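Local coordinates for protein alpha-rhamnosidase (Dictyoglomus thermophilum, PDB 6I60) that probably hydrolyses alpha-L-rhamnosides, releasing terminal non-reducing alpha-L-rhamnose residues, at residues A[26-31]-A[119-124]; A[66-71]-A[92-97]; A[303-308]-A[415-420]; A[378-383]-A[423-428]. All coordinates share one frame; numbering follows the deposited sequence.

The four contacts form two touching pairs at separate places in the chain, contacts 1 and 3 having centres about 62 Å apart. Contacts 1 and 2 belong to the immunoglobulin-like N-terminal domain and use adjacent strands of one sheet, 112-120 in contact 1 and 68-74 in contact 2; Asp-124 of contact 1 forms a salt bridge with Lys-92 of contact 2. Contact 1 is buried and rests on an indole under an amide, whereas contact 2 is partly buried and mixes backbone bonds with a charged outer rim. Contacts 3 and 4 are regular strand pairs, parallel and antiparallel, and both are partly buried. They meet through Tyr-417 with Glu-425 and Glu-303 with Tyr-427; contact 4 carries more exposed residues than contact 3.

Contact 1: A[26-31]-A[119-124]; sequences SSNIYS and WWDSKD
Trp-119 and Tyr-30 join the segment leading into strand 35-37 to the end of strand 112-120 in the immunoglobulin-like N-terminal domain. The indole NE1 gives a 3.0 Å hydrogen bond to Tyr-30 O; at 173° it is nearly straight, and the oxygen lies in the ring plane. Over one face of the same indole stands the amide of Asn-28, its plane 86° from that of the ring, with ND2 3.4 Å above the indole plane, nearer its margin than its centre. A chi1 of -167°, which sets CG opposite the backbone N, carries the amide there. The Asn-28 ND2 atom also lies 3.7 Å from Asp-121 CB and donates to Gln-125 O. Farther out, Gln-125 NE2 holds Asp-121 OD2, and a type I turn from Asp-121 to Asp-124 ends the segment. Within 26-31, Asn-28 is itself positioned by an ST turn, its backbone N donating to Ser-26 OG at 2.7 Å.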
loop_
_atom_site.group_PDB
_atom_site.type_symbol
_atom_site.label_atom_id
_atom_site.label_comp_id
_atom_site.label_asym_id
_atom_site.label_seq_id
_atom_site.Cartn_x
_atom_site.Cartn_y
_atom_site.Cartn_z
ATOM N N SER A 26 20.036 -35.565 -8.903
ATOM C CA SER A 26 18.668 -36.042 -8.791
ATOM C C SER A 26 17.810 -35.594 -9.966
ATOM O O SER A 26 18.327 -35.145 -10.993
ATOM C CB SER A 26 18.054 -35.546 -7.485
ATOM O OG SER A 26 17.583 -34.226 -7.673
ATOM N N SER A 27 16.493 -35.719 -9.819
ATOM C CA SER A 27 15.547 -35.134 -10.757
ATOM C C SER A 27 15.101 -33.745 -10.328
ATOM O O SER A 27 14.302 -33.120 -11.034
ATOM C CB SER A 27 14.325 -36.043 -10.918
ATOM O OG SER A 27 13.163 -35.277 -11.175
ATOM N N ASN A 28 15.591 -33.253 -9.186
ATOM C CA ASN A 28 15.292 -31.905 -8.704
ATOM C C ASN A 28 16.379 -30.968 -9.226
ATOM O O ASN A 28 17.313 -30.583 -8.521
ATOM C CB ASN A 28 15.210 -31.893 -7.184
ATOM C CG ASN A 28 14.612 -30.620 -6.642
ATOM O OD1 ASN A 28 14.324 -29.687 -7.392
ATOM N ND2 ASN A 28 14.420 -30.570 -5.329
ATOM N N ILE A 29 16.244 -30.602 -10.504
ATOM C CA ILE A 29 17.304 -29.888 -11.211
ATOM C C ILE A 29 17.274 -28.382 -10.993
ATOM O O ILE A 29 18.249 -27.700 -11.345
ATOM C CB ILE A 29 17.236 -30.180 -12.723
ATOM C CG1 ILE A 29 16.172 -29.307 -13.389
ATOM C CG2 ILE A 29 16.946 -31.654 -12.970
ATOM C CD1 ILE A 29 16.239 -29.309 -14.897
ATOM N N TYR A 30 16.203 -27.838 -10.424
ATOM C CA TYR A 30 16.042 -26.397 -10.278
ATOM C C TYR A 30 16.251 -25.998 -8.822
ATOM O O TYR A 30 15.570 -26.512 -7.927
ATOM C CB TYR A 30 14.662 -25.951 -10.757
ATOM C CG TYR A 30 14.475 -26.051 -12.251
ATOM C CD1 TYR A 30 15.336 -25.396 -13.122
ATOM C CD2 TYR A 30 13.439 -26.800 -12.792
ATOM C CE1 TYR A 30 15.169 -25.484 -14.490
ATOM C CE2 TYR A 30 13.265 -26.894 -14.158
ATOM C CZ TYR A 30 14.132 -26.235 -15.002
ATOM O OH TYR A 30 13.960 -26.326 -16.364
ATOM N N SER A 31 17.186 -25.083 -8.593
ATOM C CA SER A 31 17.384 -24.494 -7.281
ATOM C C SER A 31 16.326 -23.426 -7.021
ATOM O O SER A 31 15.691 -22.928 -7.954
ATOM C CB SER A 31 18.785 -23.893 -7.186
ATOM O OG SER A 31 18.816 -22.580 -7.717
ATOM N N TRP A 119 16.402 -27.000 -1.442
ATOM C CA TRP A 119 15.088 -27.509 -1.081
ATOM C C TRP A 119 14.975 -28.964 -1.506
ATOM O O TRP A 119 15.587 -29.392 -2.487
ATOM C CB TRP A 119 13.963 -26.675 -1.712
ATOM C CG TRP A 119 13.762 -26.924 -3.177
ATOM C CD1 TRP A 119 14.622 -26.607 -4.187
ATOM C CD2 TRP A 119 12.622 -27.535 -3.796
ATOM N NE1 TRP A 119 14.090 -26.986 -5.398
ATOM C CE2 TRP A 119 12.863 -27.556 -5.185
ATOM C CE3 TRP A 119 11.421 -28.066 -3.313
ATOM C CZ2 TRP A 119 11.949 -28.088 -6.094
ATOM C CZ3 TRP A 119 10.516 -28.594 -4.216
ATOM C CH2 TRP A 119 10.785 -28.600 -5.592
ATOM N N TRP A 120 14.193 -29.720 -0.745
ATOM C CA TRP A 120 13.922 -31.120 -1.033
ATOM C C TRP A 120 12.491 -31.246 -1.533
ATOM O O TRP A 120 11.560 -30.731 -0.903
ATOM C CB TRP A 120 14.139 -31.988 0.208
ATOM C CG TRP A 120 15.583 -32.281 0.501
ATOM C CD1 TRP A 120 16.247 -33.448 0.258
ATOM C CD2 TRP A 120 16.539 -31.393 1.095
ATOM N NE1 TRP A 120 17.556 -33.341 0.661
ATOM C CE2 TRP A 120 17.761 -32.090 1.179
ATOM C CE3 TRP A 120 16.480 -30.076 1.564
ATOM C CZ2 TRP A 120 18.914 -31.515 1.712
ATOM C CZ3 TRP A 120 17.628 -29.508 2.094
ATOM C CH2 TRP A 120 18.827 -30.227 2.163
ATOM N N ASP A 121 12.317 -31.925 -2.663
ATOM C CA ASP A 121 11.008 -32.035 -3.290
ATOM C C ASP A 121 10.191 -33.123 -2.593
ATOM O O ASP A 121 10.531 -33.593 -1.504
ATOM C CB ASP A 121 11.165 -32.293 -4.786
ATOM C CG ASP A 121 11.811 -33.627 -5.084
ATOM O OD1 ASP A 121 12.346 -34.256 -4.147
ATOM O OD2 ASP A 121 11.784 -34.048 -6.259
ATOM N N SER A 122 9.098 -33.547 -3.233
ATOM C CA SER A 122 8.192 -34.507 -2.616
ATOM C C SER A 122 8.808 -35.895 -2.474
ATOM O O SER A 122 8.313 -36.693 -1.673
ATOM C CB SER A 122 6.895 -34.596 -3.422
ATOM O OG SER A 122 5.998 -33.559 -3.065
ATOM N N LYS A 123 9.869 -36.202 -3.221
ATOM C CA LYS A 123 10.534 -37.496 -3.130
ATOM C C LYS A 123 11.888 -37.412 -2.457
ATOM O O LYS A 123 12.761 -38.241 -2.737
ATOM C CB LYS A 123 10.734 -38.087 -4.507
ATOM C CG LYS A 123 9.498 -38.261 -5.211
ATOM C CD LYS A 123 9.779 -39.161 -6.341
ATOM C CE LYS A 123 8.833 -38.831 -7.431
ATOM N NZ LYS A 123 7.691 -39.693 -7.243
ATOM N N ASP A 124 12.092 -36.408 -1.611
ATOM C CA ASP A 124 13.336 -36.213 -0.875
ATOM C C ASP A 124 14.543 -36.075 -1.795
ATOM O O ASP A 124 15.676 -36.315 -1.372
ATOM C CB ASP A 124 13.566 -37.347 0.132
ATOM C CG ASP A 124 14.400 -36.909 1.318
ATOM O OD1 ASP A 124 14.360 -35.709 1.664
ATOM O OD2 ASP A 124 15.100 -37.763 1.901
#

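Contact 2: A[66-71]-A[92-97]; sequences QTAYQV and KVLSSE
Tyr-69 and Val-93 make the close-packed half of this contact in the immunoglobulin-like N-terminal domain, where strand 68-74 meets the irregular segment 92-97. They form a single antiparallel, hydrogen-bonded bridge: Tyr-69 N donates to Val-93 O at 3.0 Å and Val-93 N to Tyr-69 O at 2.7 Å. The side chains run alongside each other, and Val-93 CB makes a CH-pi contact over one face of the tyrosine ring, 3.9 Å from its centroid. Tyr-69 chi1 of 72° sets CG between the backbone N and carbonyl carbon, turning the ring over Val-93, its edge meeting Ser-95 O. Beyond it Gln-66, extended past CG, uses NE2 twice, toward Ser-95 O (3.1 Å) and, from above the Glu-97 carbonyl plane, toward Glu-97 O (2.8 Å), while OE1 accepts from Trp-55 NE1. With alanine in place of Gln-66, the Ser-95 and Glu-97 carbonyls would probably lose their shared donor and Trp-55 NE1 its acceptor. The outer side is looser: Ala-68 CB lies against the aliphatic parts of exposed Lys-92 and Leu-94, 3.8 Å from Lys-92 CG, and Lys-92 NZ turns to Asp-124. Two backbone bonds and the doubly donating Gln-66 side-chain amide thus hold segment 92-97, which forms no regular strand.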
loop_
_atom_site.group_PDB
_atom_site.type_symbol
_atom_site.label_atom_id
_atom_site.label_comp_id
_atom_site.label_asym_id
_atom_site.label_seq_id
_atom_site.Cartn_x
_atom_site.Cartn_y
_atom_site.Cartn_z
ATOM N N GLN A 66 7.526 -28.803 -1.534
ATOM C CA GLN A 66 8.747 -28.811 -0.737
ATOM C C GLN A 66 8.540 -29.595 0.553
ATOM O O GLN A 66 7.547 -29.399 1.260
ATOM C CB GLN A 66 9.184 -27.383 -0.415
ATOM C CG GLN A 66 10.313 -27.295 0.606
ATOM C CD GLN A 66 10.619 -25.868 1.022
ATOM O OE1 GLN A 66 11.059 -25.055 0.212
ATOM N NE2 GLN A 66 10.387 -25.559 2.292
ATOM N N THR A 67 9.487 -30.484 0.862
ATOM C CA THR A 67 9.465 -31.237 2.107
ATOM C C THR A 67 10.581 -30.859 3.069
ATOM O O THR A 67 10.465 -31.148 4.263
ATOM C CB THR A 67 9.551 -32.743 1.826
ATOM O OG1 THR A 67 10.763 -33.029 1.117
ATOM C CG2 THR A 67 8.361 -33.194 0.996
ATOM N N ALA A 68 11.648 -30.227 2.586
ATOM C CA ALA A 68 12.750 -29.824 3.447
ATOM C C ALA A 68 13.515 -28.693 2.777
ATOM O O ALA A 68 13.523 -28.575 1.549
ATOM C CB ALA A 68 13.688 -30.998 3.752
ATOM N N TYR A 69 14.158 -27.865 3.598
ATOM C CA TYR A 69 14.983 -26.772 3.105
ATOM C C TYR A 69 16.225 -26.642 3.976
ATOM O O TYR A 69 16.289 -27.169 5.089
ATOM C CB TYR A 69 14.214 -25.439 3.077
ATOM C CG TYR A 69 13.945 -24.852 4.447
ATOM C CD1 TYR A 69 14.853 -23.986 5.049
ATOM C CD2 TYR A 69 12.783 -25.164 5.139
ATOM C CE1 TYR A 69 14.612 -23.454 6.300
ATOM C CE2 TYR A 69 12.532 -24.634 6.390
ATOM C CZ TYR A 69 13.451 -23.782 6.966
ATOM O OH TYR A 69 13.202 -23.255 8.213
ATOM N N GLN A 70 17.215 -25.925 3.452
ATOM C CA GLN A 70 18.426 -25.610 4.202
ATOM C C GLN A 70 19.012 -24.327 3.639
ATOM O O GLN A 70 19.329 -24.265 2.448
ATOM C CB GLN A 70 19.451 -26.742 4.117
ATOM C CG GLN A 70 20.783 -26.391 4.764
ATOM C CD GLN A 70 21.927 -27.237 4.246
ATOM O OE1 GLN A 70 21.719 -28.185 3.491
ATOM N NE2 GLN A 70 23.145 -26.900 4.654
ATOM N N VAL A 71 19.157 -23.312 4.485
ATOM C CA VAL A 71 19.714 -22.027 4.082
ATOM C C VAL A 71 21.032 -21.826 4.815
ATOM O O VAL A 71 21.131 -22.091 6.020
ATOM C CB VAL A 71 18.732 -20.871 4.354
ATOM C CG1 VAL A 71 18.137 -20.984 5.742
ATOM C CG2 VAL A 71 19.423 -19.530 4.178
ATOM N N LYS A 92 19.326 -29.638 7.105
ATOM C CA LYS A 92 18.096 -30.108 6.469
ATOM C C LYS A 92 16.936 -29.925 7.441
ATOM O O LYS A 92 16.717 -30.749 8.331
ATOM C CB LYS A 92 18.232 -31.566 6.044
ATOM C CG LYS A 92 16.999 -32.120 5.345
ATOM C CD LYS A 92 17.304 -33.428 4.637
ATOM C CE LYS A 92 16.033 -34.182 4.298
ATOM N NZ LYS A 92 16.290 -35.253 3.300
ATOM N N VAL A 93 16.194 -28.835 7.273
ATOM C CA VAL A 93 15.031 -28.540 8.102
ATOM C C VAL A 93 13.804 -29.172 7.457
ATOM O O VAL A 93 13.425 -28.808 6.339
ATOM C CB VAL A 93 14.839 -27.026 8.274
ATOM C CG1 VAL A 93 13.500 -26.737 8.931
ATOM C CG2 VAL A 93 15.975 -26.440 9.088
ATOM N N LEU A 94 13.182 -30.113 8.163
ATOM C CA LEU A 94 11.994 -30.804 7.663
ATOM C C LEU A 94 10.785 -29.896 7.859
ATOM O O LEU A 94 10.088 -29.953 8.874
ATOM C CB LEU A 94 11.811 -32.140 8.372
ATOM C CG LEU A 94 13.020 -33.077 8.388
ATOM C CD1 LEU A 94 12.628 -34.440 8.935
ATOM C CD2 LEU A 94 13.630 -33.208 7.000
ATOM N N SER A 95 10.537 -29.043 6.867
ATOM C CA SER A 95 9.408 -28.124 6.904
ATOM C C SER A 95 9.062 -27.726 5.478
ATOM O O SER A 95 9.955 -27.541 4.647
ATOM C CB SER A 95 9.721 -26.880 7.747
ATOM O OG SER A 95 9.037 -25.735 7.260
ATOM N N SER A 96 7.766 -27.602 5.204
ATOM C CA SER A 96 7.288 -27.187 3.893
ATOM C C SER A 96 7.242 -25.673 3.733
ATOM O O SER A 96 6.915 -25.191 2.645
ATOM C CB SER A 96 5.898 -27.776 3.631
ATOM O OG SER A 96 4.922 -27.171 4.465
ATOM N N GLU A 97 7.568 -24.919 4.780
ATOM C CA GLU A 97 7.482 -23.467 4.716
ATOM C C GLU A 97 8.626 -22.889 3.891
ATOM O O GLU A 97 9.751 -23.398 3.915
ATOM C CB GLU A 97 7.497 -22.875 6.125
ATOM C CG GLU A 97 6.170 -22.986 6.857
ATOM C CD GLU A 97 5.017 -22.375 6.078
ATOM O OE1 GLU A 97 3.909 -22.955 6.097
ATOM O OE2 GLU A 97 5.216 -21.313 5.447
#

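Contact 3: A[303-308]-A[415-420]; sequences EIYDGR and DVYITK
Tyr-305 and Tyr-417 lie side by side on one face of a parallel strand pair, 303-306 with 415-418, axes 2° apart. Their rings meet obliquely, planes at 31° and centroids 5.7 Å apart, with Tyr-305 CD1 3.5 Å from Tyr-417 CE1. Both have CG trans to the backbone N, sending the rings the same way. On the opposite face Ile-304 and Val-416 run alongside each other, and Ile-418 CD1 rests against the carboxylate of Asp-306. Arg-308 grips that carboxylate side-on: NH2 reaches OD1 at 2.8 Å and NE reaches OD2 at 3.0 Å, each through a syn lone pair, while one guanidinium face covers Ile-418 CG2. Asp-306 OD2 also accepts from Arg-308 N, an Asx turn, and OD1 pairs with Lys-309. Replacing Asp-306 by alanine would probably leave Arg-308 and Lys-309 without their shared carboxylate, free the guanidinium to swing off Ile-418 and undo the turn. At the other end Glu-303 N donates to Asp-415 OD1 at 2.9 Å, and OD2 is hydrogen-bonded to His-434 NE2. Four backbone bonds thus join strands from two family domains, with a carboxylate bonding across at one end and a salt bridge within 303-308 packing on Ile-418 at the other.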
loop_
_atom_site.group_PDB
_atom_site.type_symbol
_atom_site.label_atom_id
_atom_site.label_comp_id
_atom_site.label_asym_id
_atom_site.label_seq_id
_atom_site.Cartn_x
_atom_site.Cartn_y
_atom_site.Cartn_z
ATOM N N GLU A 303 5.199 24.324 -3.837
ATOM C CA GLU A 303 6.576 24.755 -3.655
ATOM C C GLU A 303 6.867 25.921 -4.589
ATOM O O GLU A 303 6.358 25.968 -5.712
ATOM C CB GLU A 303 7.555 23.594 -3.912
ATOM C CG GLU A 303 8.905 23.992 -4.498
ATOM C CD GLU A 303 9.565 22.862 -5.271
ATOM O OE1 GLU A 303 9.606 21.728 -4.747
ATOM O OE2 GLU A 303 10.043 23.104 -6.401
ATOM N N ILE A 304 7.677 26.865 -4.111
ATOM C CA ILE A 304 8.105 28.020 -4.891
ATOM C C ILE A 304 9.603 27.906 -5.136
ATOM O O ILE A 304 10.380 27.729 -4.190
ATOM C CB ILE A 304 7.760 29.337 -4.178
ATOM C CG1 ILE A 304 6.247 29.468 -4.003
ATOM C CG2 ILE A 304 8.317 30.523 -4.944
ATOM C CD1 ILE A 304 5.846 30.105 -2.698
ATOM N N TYR A 305 10.007 28.010 -6.401
ATOM C CA TYR A 305 11.405 27.888 -6.810
ATOM C C TYR A 305 11.816 29.167 -7.528
ATOM O O TYR A 305 11.382 29.418 -8.658
ATOM C CB TYR A 305 11.602 26.668 -7.709
ATOM C CG TYR A 305 13.048 26.298 -7.975
ATOM C CD1 TYR A 305 13.814 27.006 -8.895
ATOM C CD2 TYR A 305 13.642 25.229 -7.317
ATOM C CE1 TYR A 305 15.129 26.666 -9.143
ATOM C CE2 TYR A 305 14.957 24.882 -7.559
ATOM C CZ TYR A 305 15.695 25.603 -8.474
ATOM O OH TYR A 305 17.007 25.264 -8.718
ATOM N N ASP A 306 12.658 29.970 -6.882
ATOM C CA ASP A 306 13.163 31.214 -7.458
ATOM C C ASP A 306 14.534 30.928 -8.060
ATOM O O ASP A 306 15.524 30.786 -7.338
ATOM C CB ASP A 306 13.231 32.316 -6.406
ATOM C CG ASP A 306 13.466 33.689 -7.012
ATOM O OD1 ASP A 306 13.003 34.689 -6.423
ATOM O OD2 ASP A 306 14.115 33.766 -8.077
ATOM N N GLY A 307 14.589 30.845 -9.392
ATOM C CA GLY A 307 15.839 30.548 -10.068
ATOM C C GLY A 307 16.886 31.634 -9.938
ATOM O O GLY A 307 18.072 31.368 -10.160
ATOM N N ARG A 308 16.477 32.853 -9.585
ATOM C CA ARG A 308 17.446 33.928 -9.410
ATOM C C ARG A 308 18.297 33.721 -8.163
ATOM O O ARG A 308 19.483 34.069 -8.160
ATOM C CB ARG A 308 16.726 35.275 -9.358
ATOM C CG ARG A 308 15.932 35.597 -10.618
ATOM C CD ARG A 308 14.973 36.753 -10.392
ATOM N NE ARG A 308 14.183 36.575 -9.177
ATOM C CZ ARG A 308 13.406 37.514 -8.646
ATOM N NH1 ARG A 308 13.313 38.705 -9.225
ATOM N NH2 ARG A 308 12.722 37.265 -7.537
ATOM N N ASP A 415 2.263 25.567 -7.701
ATOM C CA ASP A 415 3.714 25.684 -7.728
ATOM C C ASP A 415 4.107 26.906 -8.547
ATOM O O ASP A 415 3.490 27.199 -9.577
ATOM C CB ASP A 415 4.361 24.425 -8.313
ATOM C CG ASP A 415 4.026 23.177 -7.518
ATOM O OD1 ASP A 415 4.085 23.236 -6.274
ATOM O OD2 ASP A 415 3.700 22.139 -8.133
ATOM N N VAL A 416 5.130 27.617 -8.083
ATOM C CA VAL A 416 5.577 28.858 -8.701
ATOM C C VAL A 416 7.058 28.730 -9.028
ATOM O O VAL A 416 7.857 28.343 -8.168
ATOM C CB VAL A 416 5.327 30.072 -7.784
ATOM C CG1 VAL A 416 6.136 31.274 -8.248
ATOM C CG2 VAL A 416 3.845 30.401 -7.743
ATOM N N TYR A 417 7.420 29.049 -10.270
ATOM C CA TYR A 417 8.809 29.027 -10.713
ATOM C C TYR A 417 9.151 30.372 -11.333
ATOM O O TYR A 417 8.465 30.823 -12.257
ATOM C CB TYR A 417 9.053 27.898 -11.716
ATOM C CG TYR A 417 10.434 27.915 -12.331
ATOM C CD1 TYR A 417 11.544 27.499 -11.606
ATOM C CD2 TYR A 417 10.628 28.343 -13.638
ATOM C CE1 TYR A 417 12.808 27.510 -12.167
ATOM C CE2 TYR A 417 11.886 28.357 -14.206
ATOM C CZ TYR A 417 12.972 27.940 -13.468
ATOM O OH TYR A 417 14.226 27.954 -14.035
ATOM N N ILE A 418 10.204 31.009 -10.827
ATOM C CA ILE A 418 10.691 32.278 -11.353
ATOM C C ILE A 418 11.905 31.988 -12.223
ATOM O O ILE A 418 12.902 31.429 -11.748
ATOM C CB ILE A 418 11.035 33.262 -10.225
ATOM C CG1 ILE A 418 9.794 33.548 -9.377
ATOM C CG2 ILE A 418 11.589 34.555 -10.797
ATOM C CD1 ILE A 418 9.989 33.270 -7.906
ATOM N N THR A 419 11.826 32.373 -13.494
ATOM C CA THR A 419 12.831 31.986 -14.470
ATOM C C THR A 419 14.157 32.706 -14.220
ATOM O O THR A 419 14.224 33.739 -13.546
ATOM C CB THR A 419 12.342 32.285 -15.886
ATOM O OG1 THR A 419 12.349 33.700 -16.109
ATOM C CG2 THR A 419 10.927 31.753 -16.086
ATOM N N LYS A 420 15.225 32.135 -14.781
ATOM C CA LYS A 420 16.552 32.735 -14.730
ATOM C C LYS A 420 16.952 33.421 -16.030
ATOM O O LYS A 420 17.830 34.289 -16.006
ATOM C CB LYS A 420 17.605 31.677 -14.385
ATOM C CG LYS A 420 17.110 30.587 -13.455
ATOM C CD LYS A 420 17.717 29.241 -13.812
ATOM C CE LYS A 420 17.628 28.269 -12.646
ATOM N NZ LYS A 420 18.711 27.251 -12.704
#

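Contact 4: A[378-383]-A[423-428]; sequences IKVRTN and GYEEYE
Tyr-424 and the Arg-381 guanidinium lie side by side, their planes 46° apart: Tyr-424 CD1 sits over one face of the guanidinium, 3.7 Å from Arg-381 NH1, while NH1 and Lys-379 CB approach the ring obliquely. The arginine bends at chi3, and its NH2 is paired with Asp-452. Lys-379 runs along the tyrosine in the same direction, its CB 4.0 Å from Tyr-424 CE1, and carries its amino group on to Glu-454. With chi1 at 176°, the Tyr-424 ring runs along these two side chains. On the other face of the pair, Val-380 CG2 packs against Glu-425 CB (3.6 Å), and the glutamate, bent at chi2, sends OE2 beside Thr-382 CG2. A water ties this corner together: it donates to Glu-425 OE2 at 2.8 Å and to Val-380 O at 3.3 Å, and accepts from Thr-382 N at 3.1 Å. OE2 is also met by the backbone N atoms of Gly-421 and Glu-422, and OE1 by Tyr-417 OH, so the buried carboxylate is well satisfied. Two-way backbone bonds join Ile-378 with Tyr-427 and Val-380 with Glu-425, the latter pair including Val-380 N to Glu-425 O at 2.9 Å. Lys-379 and Glu-426 form the non-hydrogen-bonded pair between them. This is the antiparallel pairing of an outermost strand, 425-427, in a four-stranded sheet of the concanavalin-like domain.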
loop_
_atom_site.group_PDB
_atom_site.type_symbol
_atom_site.label_atom_id
_atom_site.label_comp_id
_atom_site.label_asym_id
_atom_site.label_seq_id
_atom_site.Cartn_x
_atom_site.Cartn_y
_atom_site.Cartn_z
ATOM N N ILE A 378 7.892 21.397 -16.345
ATOM C CA ILE A 378 7.653 22.412 -17.363
ATOM C C ILE A 378 8.970 22.738 -18.054
ATOM O O ILE A 378 10.046 22.697 -17.447
ATOM C CB ILE A 378 7.002 23.680 -16.763
ATOM C CG1 ILE A 378 6.417 24.562 -17.869
ATOM C CG2 ILE A 378 7.997 24.462 -15.909
ATOM C CD1 ILE A 378 5.718 25.800 -17.351
ATOM N N LYS A 379 8.878 23.033 -19.347
ATOM C CA LYS A 379 10.006 23.502 -20.142
ATOM C C LYS A 379 9.716 24.935 -20.565
ATOM O O LYS A 379 8.665 25.208 -21.154
ATOM C CB LYS A 379 10.234 22.610 -21.363
ATOM C CG LYS A 379 10.441 21.138 -21.040
ATOM C CD LYS A 379 10.646 20.320 -22.310
ATOM C CE LYS A 379 10.857 18.846 -21.999
ATOM N NZ LYS A 379 9.951 17.971 -22.795
ATOM N N VAL A 380 10.632 25.847 -20.251
ATOM C CA VAL A 380 10.438 27.263 -20.535
ATOM C C VAL A 380 11.604 27.771 -21.373
ATOM O O VAL A 380 12.724 27.255 -21.300
ATOM C CB VAL A 380 10.284 28.093 -19.240
ATOM C CG1 VAL A 380 9.373 27.378 -18.256
ATOM C CG2 VAL A 380 11.636 28.367 -18.609
ATOM N N ARG A 381 11.320 28.784 -22.192
ATOM C CA ARG A 381 12.330 29.460 -23.008
ATOM C C ARG A 381 12.018 30.951 -22.936
ATOM O O ARG A 381 11.076 31.422 -23.581
ATOM C CB ARG A 381 12.325 28.960 -24.447
ATOM C CG ARG A 381 12.609 27.476 -24.605
ATOM C CD ARG A 381 12.075 26.956 -25.930
ATOM N NE ARG A 381 11.220 25.788 -25.753
ATOM C CZ ARG A 381 11.628 24.533 -25.908
ATOM N NH1 ARG A 381 12.886 24.280 -26.246
ATOM N NH2 ARG A 381 10.780 23.530 -25.725
ATOM N N THR A 382 12.799 31.686 -22.158
ATOM C CA THR A 382 12.419 33.067 -21.882
ATOM C C THR A 382 13.531 34.073 -22.134
ATOM O O THR A 382 13.248 35.169 -22.629
ATOM C CB THR A 382 11.934 33.192 -20.427
ATOM O OG1 THR A 382 11.881 34.575 -20.055
ATOM C CG2 THR A 382 12.870 32.448 -19.487
ATOM N N ASN A 383 14.778 33.745 -21.779
ATOM C CA ASN A 383 15.924 34.647 -21.894
ATOM C C ASN A 383 15.817 35.843 -20.949
ATOM O O ASN A 383 16.839 36.356 -20.482
ATOM C CB ASN A 383 16.104 35.127 -23.338
ATOM C CG ASN A 383 17.210 34.389 -24.062
ATOM O OD1 ASN A 383 18.026 33.708 -23.442
ATOM N ND2 ASN A 383 17.245 34.522 -25.384
ATOM N N GLY A 423 17.643 30.912 -21.681
ATOM C CA GLY A 423 17.188 30.404 -22.954
ATOM C C GLY A 423 16.416 29.100 -22.881
ATOM O O GLY A 423 15.537 28.864 -23.716
ATOM N N TYR A 424 16.727 28.243 -21.912
ATOM C CA TYR A 424 15.997 26.989 -21.735
ATOM C C TYR A 424 16.136 26.555 -20.286
ATOM O O TYR A 424 17.258 26.411 -19.789
ATOM C CB TYR A 424 16.521 25.901 -22.676
ATOM C CG TYR A 424 15.860 24.557 -22.469
ATOM C CD1 TYR A 424 14.598 24.294 -22.988
ATOM C CD2 TYR A 424 16.492 23.552 -21.744
ATOM C CE1 TYR A 424 13.987 23.069 -22.797
ATOM C CE2 TYR A 424 15.887 22.325 -21.549
ATOM C CZ TYR A 424 14.636 22.091 -22.079
ATOM O OH TYR A 424 14.028 20.872 -21.891
ATOM N N GLU A 425 15.006 26.347 -19.610
ATOM C CA GLU A 425 15.003 25.914 -18.221
ATOM C C GLU A 425 13.928 24.854 -18.018
ATOM O O GLU A 425 12.932 24.809 -18.744
ATOM C CB GLU A 425 14.765 27.088 -17.257
ATOM C CG GLU A 425 15.821 28.182 -17.314
ATOM C CD GLU A 425 15.252 29.560 -17.021
ATOM O OE1 GLU A 425 14.731 29.764 -15.904
ATOM O OE2 GLU A 425 15.325 30.436 -17.908
ATOM N N GLU A 426 14.148 24.000 -17.021
ATOM C CA GLU A 426 13.186 22.984 -16.622
ATOM C C GLU A 426 12.976 23.056 -15.117
ATOM O O GLU A 426 13.891 23.402 -14.365
ATOM C CB GLU A 426 13.651 21.574 -17.013
ATOM C CG GLU A 426 13.824 21.362 -18.506
ATOM C CD GLU A 426 14.278 19.957 -18.838
ATOM O OE1 GLU A 426 14.616 19.696 -20.013
ATOM O OE2 GLU A 426 14.299 19.111 -17.920
ATOM N N TYR A 427 11.762 22.730 -14.681
ATOM C CA TYR A 427 11.448 22.772 -13.259
ATOM C C TYR A 427 10.449 21.681 -12.907
ATOM O O TYR A 427 9.450 21.496 -13.610
ATOM C CB TYR A 427 10.884 24.138 -12.854
ATOM C CG TYR A 427 10.153 24.101 -11.531
ATOM C CD1 TYR A 427 10.838 23.881 -10.344
ATOM C CD2 TYR A 427 8.776 24.270 -11.469
ATOM C CE1 TYR A 427 10.178 23.836 -9.135
ATOM C CE2 TYR A 427 8.107 24.229 -10.262
ATOM C CZ TYR A 427 8.813 24.012 -9.097
ATOM O OH TYR A 427 8.154 23.970 -7.891
ATOM N N GLU A 428 10.729 20.965 -11.817
ATOM C CA GLU A 428 9.789 20.067 -11.167
ATOM C C GLU A 428 9.821 20.323 -9.666
ATOM O O GLU A 428 10.897 20.546 -9.096
ATOM C CB GLU A 428 10.111 18.586 -11.435
ATOM C CG GLU A 428 10.857 18.295 -12.726
ATOM C CD GLU A 428 11.203 16.822 -12.873
ATOM O OE1 GLU A 428 12.284 16.512 -13.421
ATOM O OE2 GLU A 428 10.398 15.971 -12.435
HETATM O O HOH W 1 14.578 29.825 -20.484
#